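Local atomic coordinates of SVS_variant_AS1 (Streptomyces sp. CWA1, PDB entry 6TJA), a protein that probably catalyses the metal-dependent cyclisation of a prenyl diphosphate, as a reconstructed and engineered ancestral relative of a bacterial class I terpene synthase. Residues I13-E18 against H300-N305; I221-L226 against R271-F276; N305-L310 against A328-A333. All blocks are in the same frame, centred on the assembly; numbering follows the deposited sequence.

Interaction 1: residues I13-E18 against H300-N305; sequences IYCPLE and HGIRGN
A loop-to-helix contact, part polar and part apolar, lays residues 13-18 ahead of helix 25-38 along helix 289-309. Arg303 leaves the helix with CG opposite its backbone N (chi1 -179°) and bends at chi2, which turns the guanidinium back over the loop. There Arg303 NH1 donates to Cys15 O at 2.7 Å, in the guanidinium plane and almost in line with the C=O bond, though the N-H points well off the oxygen (131°). Leu17 O lies over a guanidinium face, and Arg303 CD packs on Cys15 SG at 3.7 Å, while NE of Arg303 keeps a salt bridge to Glu307 and the guanidinium a cation-pi contact with Trp332. Pro16, centre of an inverse gamma turn, folds the loop so that the carbonyls on both sides of it face the same arginine. In this alpha-helical class I terpene synthase fold the N-terminal loop thus lies along the last helix of the chain. Next to the arginine, one residue back on the helix, Leu17 CD2 lies 3.7 Å from Ile302 CB, apolar branches suited to a buried seam. His300 ND1 donates to Glu18 O at 3.1 Å, from above the carbonyl plane. The Glu18 carboxylate turns instead to a salt bridge with Arg299.

Interaction 2: residues I221-L226 against R271-F276; sequences IMVAAL and RILLRF
Ile272 reaches across with both branches, overlapping Met222 and Leu226 with CD1 and Val223 with CG2. Ile272 CD1 comes within 3.8 Å of Met222 CG, and 4.2 Å of Leu226 CD1, whose side chain it meets at about a right angle. Because CG1 of Ile272 stands opposite the carbonyl carbon (chi1 -63°), its CG2 stands anti to the backbone N and passes Val223 CG2 at 4.0 Å. Val223 CG2 also rests 4.1 Å from Leu273 CB, close beside the backbone of helix 258-283; a short branched side chain fits there, where the two CA atoms of Val223 and Leu273 are 6.5 Å apart. Met222 starts toward the partner helix but bends at chi2 and chi3, so its end turns away; the side chain also touches Leu179 and Leu183 of helix 175-185. All five touching residues are buried, and the side-chain contacts are all between aliphatic carbons. Ile302 of helix 289-309 adds a third helix against Val223. The axes of the two segments approach to 9.6 Å, roughly antiparallel at 151°: the ordinary packing of neighbouring helices within the alpha-helical bundle of class I terpene synthases.

Interaction 3: residues N305-L310 against A328-A333; sequences NAEWGL and APLTWA
With CG opposite the carbonyl carbon (chi1 -55°), Trp332 swings its indole off the loop so that the six-membered ring reaches helix 289-309, while Glu307, its CG opposite the backbone N (chi1 -162°) and its chain extended, crosses the benzo end of the ring at about a right angle. Ala306 CB sits at the ring edge, 4.1 Å from Trp332 CZ3, a small methyl that lets the aromatic come close to the helix. Leu310 CD1 approaches obliquely, 3.9 Å from Trp332 CH2. Leu330, two residues before the tryptophan, forks between the same partners: its CD1 packs on Glu307 CG at 3.5 Å and its CD2 on Leu310 CB at 3.9 Å. Glutamate suits this place because its methylene stem can serve as an apolar surface while its head remains polar. The Glu307 carboxylate is turned 51° from the indole plane, with OE1 3.7 Å from Trp332 CZ2, and it has a salt bridge with Arg303 and a hydrogen bond with Ser19. Across the two segments the contact is mostly carbon on carbon, so dispersion probably dominates it, and the nearby cation of Arg303 probably helps the carboxylate to stay charged beside the aromatic.

Helix 289-309 runs through the arrangement: interactions 1 and 3 lie on it in succession, their centres about 9 Å apart and sharing Asn305, while interaction 2 joins helices 211-231 and 258-283 beside it, its centre about 10 Å from that of interaction 1 and 16 Å from that of interaction 3. Along the chain, interaction 2 falls within the span bridged by interaction 1, and interaction 3 follows. The two loops meet each other as well, through a probable hydrogen bond from Ala333 N to Ile13 O at 3.0 Å. A loop from near the N terminus and one following the last helix thus meet beside helix 289-309, while the buried interaction 2 packs two neighbouring helices of the bundle together.

Interaction 1: residues I13-E18 against H300-N305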
# COMPACT_ATOMS: atom_id res chain seq x y z
N ILE A 13 27.80 17.58 1.18
CA ILE A 13 26.63 17.12 0.39
C ILE A 13 26.48 18.00 -0.86
O ILE A 13 26.51 19.25 -0.69
CB ILE A 13 25.37 17.15 1.26
CG1 ILE A 13 25.57 16.34 2.54
CG2 ILE A 13 24.14 16.68 0.47
CD1 ILE A 13 24.45 16.49 3.55
N TYR A 14 26.34 17.39 -2.05
CA TYR A 14 25.88 18.04 -3.31
C TYR A 14 24.36 18.27 -3.19
O TYR A 14 23.62 17.30 -3.09
CB TYR A 14 26.20 17.19 -4.55
CG TYR A 14 25.84 17.86 -5.85
CD1 TYR A 14 26.38 19.09 -6.18
CD2 TYR A 14 24.91 17.31 -6.74
CE1 TYR A 14 26.04 19.75 -7.35
CE2 TYR A 14 24.55 17.97 -7.91
CZ TYR A 14 25.13 19.19 -8.22
OH TYR A 14 24.82 19.90 -9.36
N CYS A 15 23.91 19.51 -3.08
CA CYS A 15 22.46 19.81 -2.99
C CYS A 15 22.16 21.23 -3.45
O CYS A 15 21.76 22.07 -2.64
CB CYS A 15 21.92 19.62 -1.58
SG CYS A 15 20.12 19.34 -1.58
N PRO A 16 22.26 21.46 -4.74
CA PRO A 16 21.98 22.78 -5.27
C PRO A 16 20.50 22.98 -5.46
O PRO A 16 20.07 23.15 -6.54
CB PRO A 16 22.70 22.75 -6.60
CG PRO A 16 22.65 21.33 -7.00
CD PRO A 16 22.75 20.53 -5.77
N LEU A 17 19.75 22.97 -4.38
CA LEU A 17 18.33 23.13 -4.39
C LEU A 17 17.90 24.25 -3.44
O LEU A 17 18.62 24.64 -2.58
CB LEU A 17 17.68 21.81 -4.01
CG LEU A 17 17.22 20.76 -5.01
CD1 LEU A 17 18.14 20.61 -6.18
CD2 LEU A 17 17.04 19.42 -4.39
N GLU A 18 16.71 24.73 -3.63
CA GLU A 18 16.15 25.80 -2.86
C GLU A 18 15.95 25.50 -1.38
O GLU A 18 15.21 24.65 -1.01
CB GLU A 18 14.82 26.22 -3.47
CG GLU A 18 14.88 26.62 -4.91
CD GLU A 18 15.07 25.48 -5.86
OE1 GLU A 18 14.41 24.48 -5.77
OE2 GLU A 18 15.90 25.60 -6.74
N HIS A 300 12.32 21.28 -2.29
CA HIS A 300 12.40 21.84 -0.92
C HIS A 300 12.65 20.72 0.08
O HIS A 300 13.41 20.94 1.03
CB HIS A 300 11.10 22.60 -0.55
CG HIS A 300 11.05 24.00 -1.06
ND1 HIS A 300 12.14 24.85 -0.97
CD2 HIS A 300 10.05 24.72 -1.61
CE1 HIS A 300 11.81 26.04 -1.43
NE2 HIS A 300 10.55 25.98 -1.85
N GLY A 301 11.95 19.59 -0.10
CA GLY A 301 12.07 18.37 0.73
C GLY A 301 13.48 17.79 0.69
O GLY A 301 14.02 17.61 1.75
N ILE A 302 14.06 17.54 -0.49
CA ILE A 302 15.42 16.95 -0.64
C ILE A 302 16.40 17.84 0.14
O ILE A 302 17.09 17.33 1.02
CB ILE A 302 15.85 16.81 -2.10
CG1 ILE A 302 14.99 15.81 -2.88
CG2 ILE A 302 17.33 16.46 -2.20
CD1 ILE A 302 15.20 15.86 -4.38
N ARG A 303 16.43 19.12 -0.18
CA ARG A 303 17.31 20.13 0.47
C ARG A 303 17.02 20.21 1.98
O ARG A 303 17.98 20.18 2.77
CB ARG A 303 17.07 21.52 -0.14
CG ARG A 303 17.95 22.62 0.44
CD ARG A 303 19.41 22.24 0.59
NE ARG A 303 20.06 23.40 1.16
CZ ARG A 303 21.04 24.10 0.59
NH1 ARG A 303 21.58 23.71 -0.55
NH2 ARG A 303 21.50 25.16 1.21
N GLY A 304 15.76 20.33 2.35
CA GLY A 304 15.35 20.45 3.77
C GLY A 304 15.73 19.22 4.56
O GLY A 304 16.26 19.36 5.70
N ASN A 305 15.45 18.03 4.04
CA ASN A 305 15.95 16.78 4.64
C ASN A 305 17.47 16.86 4.88
O ASN A 305 17.92 16.57 6.02
CB ASN A 305 15.65 15.58 3.77
CG ASN A 305 16.16 14.31 4.42
OD1 ASN A 305 15.53 13.83 5.35
ND2 ASN A 305 17.29 13.82 3.94

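Interaction 2: residues I221-L226 against R271-F276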
# COMPACT_ATOMS: atom_id res chain seq x y z
N ILE A 221 12.76 10.71 -2.89
CA ILE A 221 12.69 9.82 -1.71
C ILE A 221 14.04 9.11 -1.53
O ILE A 221 14.51 9.05 -0.40
CB ILE A 221 11.51 8.85 -1.83
CG1 ILE A 221 10.20 9.61 -1.64
CG2 ILE A 221 11.60 7.68 -0.85
CD1 ILE A 221 8.99 8.78 -2.01
N MET A 222 14.64 8.65 -2.62
CA MET A 222 15.88 7.85 -2.60
C MET A 222 17.04 8.75 -2.18
O MET A 222 17.87 8.28 -1.41
CB MET A 222 16.16 7.22 -3.97
CG MET A 222 17.26 6.14 -3.92
SD MET A 222 16.75 4.65 -2.99
CE MET A 222 16.00 3.77 -4.34
N VAL A 223 17.08 10.01 -2.61
CA VAL A 223 18.18 10.94 -2.21
C VAL A 223 18.03 11.23 -0.72
O VAL A 223 19.05 11.13 -0.01
CB VAL A 223 18.21 12.23 -3.04
CG1 VAL A 223 19.24 13.20 -2.48
CG2 VAL A 223 18.46 11.94 -4.51
N ALA A 224 16.81 11.53 -0.25
CA ALA A 224 16.50 11.81 1.17
C ALA A 224 16.89 10.61 2.04
O ALA A 224 17.44 10.82 3.13
CB ALA A 224 15.04 12.13 1.38
N ALA A 225 16.54 9.40 1.60
CA ALA A 225 16.91 8.13 2.27
C ALA A 225 18.43 8.03 2.41
O ALA A 225 18.91 7.67 3.46
CB ALA A 225 16.37 6.95 1.50
N LEU A 226 19.17 8.25 1.34
CA LEU A 226 20.65 8.07 1.33
C LEU A 226 21.29 9.24 2.09
O LEU A 226 22.34 9.04 2.72
CB LEU A 226 21.12 8.00 -0.13
CG LEU A 226 20.70 6.77 -0.92
CD1 LEU A 226 21.22 6.87 -2.34
CD2 LEU A 226 21.19 5.49 -0.28
N ARG A 271 24.59 10.61 -8.52
CA ARG A 271 24.09 10.20 -9.85
C ARG A 271 22.55 10.30 -9.83
O ARG A 271 21.98 10.83 -10.79
CB ARG A 271 24.64 8.82 -10.19
CG ARG A 271 24.03 8.26 -11.46
CD ARG A 271 24.43 6.85 -11.83
NE ARG A 271 25.86 6.59 -11.83
CZ ARG A 271 26.48 5.75 -12.65
NH1 ARG A 271 25.81 5.17 -13.62
NH2 ARG A 271 27.77 5.53 -12.55
N ILE A 272 21.89 9.85 -8.76
CA ILE A 272 20.41 9.84 -8.66
C ILE A 272 19.91 11.30 -8.59
O ILE A 272 18.93 11.61 -9.27
CB ILE A 272 19.91 9.00 -7.48
CG1 ILE A 272 20.30 7.53 -7.63
CG2 ILE A 272 18.41 9.14 -7.32
CD1 ILE A 272 20.10 6.71 -6.37
N LEU A 273 20.58 12.17 -7.84
CA LEU A 273 20.15 13.60 -7.76
C LEU A 273 20.30 14.27 -9.14
O LEU A 273 19.40 14.98 -9.52
CB LEU A 273 20.94 14.35 -6.70
CG LEU A 273 20.49 15.79 -6.49
CD1 LEU A 273 18.98 15.86 -6.28
CD2 LEU A 273 21.22 16.38 -5.32
N LEU A 274 21.36 13.99 -9.88
CA LEU A 274 21.54 14.51 -11.27
C LEU A 274 20.41 14.05 -12.20
O LEU A 274 19.91 14.86 -12.99
CB LEU A 274 22.89 14.05 -11.82
CG LEU A 274 23.91 15.17 -12.07
CD1 LEU A 274 24.01 16.13 -10.89
CD2 LEU A 274 25.26 14.56 -12.37
N ARG A 275 20.02 12.78 -12.14
CA ARG A 275 18.90 12.33 -12.97
C ARG A 275 17.63 13.05 -12.49
O ARG A 275 16.88 13.51 -13.33
CB ARG A 275 18.78 10.81 -12.96
CG ARG A 275 17.58 10.32 -13.74
CD ARG A 275 17.52 10.82 -15.17
NE ARG A 275 16.31 10.32 -15.80
CZ ARG A 275 15.73 10.86 -16.87
NH1 ARG A 275 16.24 11.92 -17.45
NH2 ARG A 275 14.62 10.34 -17.33
N PHE A 276 17.44 13.24 -11.20
CA PHE A 276 16.29 13.96 -10.72
C PHE A 276 16.25 15.39 -11.28
O PHE A 276 15.25 15.83 -11.71
CB PHE A 276 16.21 13.94 -9.20
CG PHE A 276 15.25 14.94 -8.63
CD1 PHE A 276 15.62 16.24 -8.51
CD2 PHE A 276 14.00 14.57 -8.22
CE1 PHE A 276 14.75 17.16 -8.04
CE2 PHE A 276 13.14 15.48 -7.72
CZ PHE A 276 13.52 16.78 -7.63

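Interaction 3: residues N305-L310 against A328-A333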
# COMPACT_ATOMS: atom_id res chain seq x y z
N ASN A 305 15.45 18.03 4.04
CA ASN A 305 15.95 16.78 4.64
C ASN A 305 17.47 16.86 4.88
O ASN A 305 17.92 16.57 6.02
CB ASN A 305 15.65 15.58 3.77
CG ASN A 305 16.16 14.31 4.42
OD1 ASN A 305 15.53 13.83 5.35
ND2 ASN A 305 17.29 13.82 3.94
N ALA A 306 18.24 17.24 3.87
CA ALA A 306 19.72 17.30 4.01
C ALA A 306 20.12 18.34 5.06
O ALA A 306 20.97 18.05 5.93
CB ALA A 306 20.35 17.58 2.67
N GLU A 307 19.48 19.51 5.02
CA GLU A 307 19.87 20.70 5.83
C GLU A 307 19.47 20.43 7.28
O GLU A 307 20.31 20.59 8.17
CB GLU A 307 19.24 21.99 5.26
CG GLU A 307 19.92 23.24 5.75
CD GLU A 307 19.63 24.53 5.00
OE1 GLU A 307 19.81 24.55 3.75
OE2 GLU A 307 19.26 25.52 5.66
N TRP A 308 18.22 20.03 7.52
CA TRP A 308 17.74 19.67 8.88
C TRP A 308 18.70 18.63 9.50
O TRP A 308 19.04 18.79 10.67
CB TRP A 308 16.28 19.18 8.85
CG TRP A 308 15.83 18.48 10.10
CD1 TRP A 308 15.15 19.00 11.15
CD2 TRP A 308 16.05 17.10 10.41
NE1 TRP A 308 14.92 18.04 12.09
CE2 TRP A 308 15.45 16.85 11.66
CE3 TRP A 308 16.68 16.04 9.74
CZ2 TRP A 308 15.48 15.59 12.27
CZ3 TRP A 308 16.70 14.79 10.34
CH2 TRP A 308 16.12 14.58 11.59
N GLY A 309 19.13 17.64 8.71
CA GLY A 309 20.18 16.66 9.07
C GLY A 309 21.44 17.30 9.65
O GLY A 309 21.89 16.83 10.71
N LEU A 310 21.99 18.33 9.01
CA LEU A 310 23.26 18.98 9.46
C LEU A 310 23.06 19.96 10.64
O LEU A 310 24.08 20.52 11.08
CB LEU A 310 23.88 19.70 8.27
CG LEU A 310 24.23 18.85 7.05
CD1 LEU A 310 24.48 19.75 5.86
CD2 LEU A 310 25.43 17.95 7.31
N ALA A 328 24.79 28.32 12.41
CA ALA A 328 26.15 28.29 11.81
C ALA A 328 26.11 28.17 10.28
O ALA A 328 25.20 27.54 9.72
CB ALA A 328 26.94 27.15 12.42
N PRO A 329 27.07 28.78 9.55
CA PRO A 329 27.23 28.53 8.12
C PRO A 329 27.46 27.03 7.83
O PRO A 329 28.27 26.42 8.52
CB PRO A 329 28.46 29.36 7.69
CG PRO A 329 28.63 30.40 8.79
CD PRO A 329 28.04 29.78 10.05
N LEU A 330 26.69 26.48 6.88
CA LEU A 330 26.89 25.13 6.30
C LEU A 330 27.72 25.26 5.02
O LEU A 330 27.51 26.25 4.27
CB LEU A 330 25.53 24.50 5.98
CG LEU A 330 24.60 24.26 7.16
CD1 LEU A 330 23.27 23.70 6.68
CD2 LEU A 330 25.22 23.34 8.21
N THR A 331 28.61 24.29 4.77
CA THR A 331 29.33 24.09 3.49
C THR A 331 28.59 23.01 2.68
O THR A 331 28.25 21.96 3.23
CB THR A 331 30.81 23.78 3.72
OG1 THR A 331 30.92 22.66 4.61
CG2 THR A 331 31.58 24.96 4.27
N TRP A 332 28.37 23.28 1.40
CA TRP A 332 27.86 22.32 0.39
C TRP A 332 28.90 22.08 -0.70
O TRP A 332 29.62 23.04 -1.02
CB TRP A 332 26.58 22.87 -0.22
CG TRP A 332 25.57 23.20 0.83
CD1 TRP A 332 25.43 24.39 1.47
CD2 TRP A 332 24.59 22.31 1.39
NE1 TRP A 332 24.43 24.30 2.39
CE2 TRP A 332 23.88 23.05 2.36
CE3 TRP A 332 24.22 20.98 1.15
CZ2 TRP A 332 22.83 22.50 3.09
CZ3 TRP A 332 23.19 20.43 1.88
CH2 TRP A 332 22.50 21.18 2.84
N ALA A 333 28.91 20.87 -1.28
CA ALA A 333 29.67 20.52 -2.50
C ALA A 333 29.09 21.32 -3.66
O ALA A 333 27.86 21.34 -3.79
CB ALA A 333 29.60 19.03 -2.79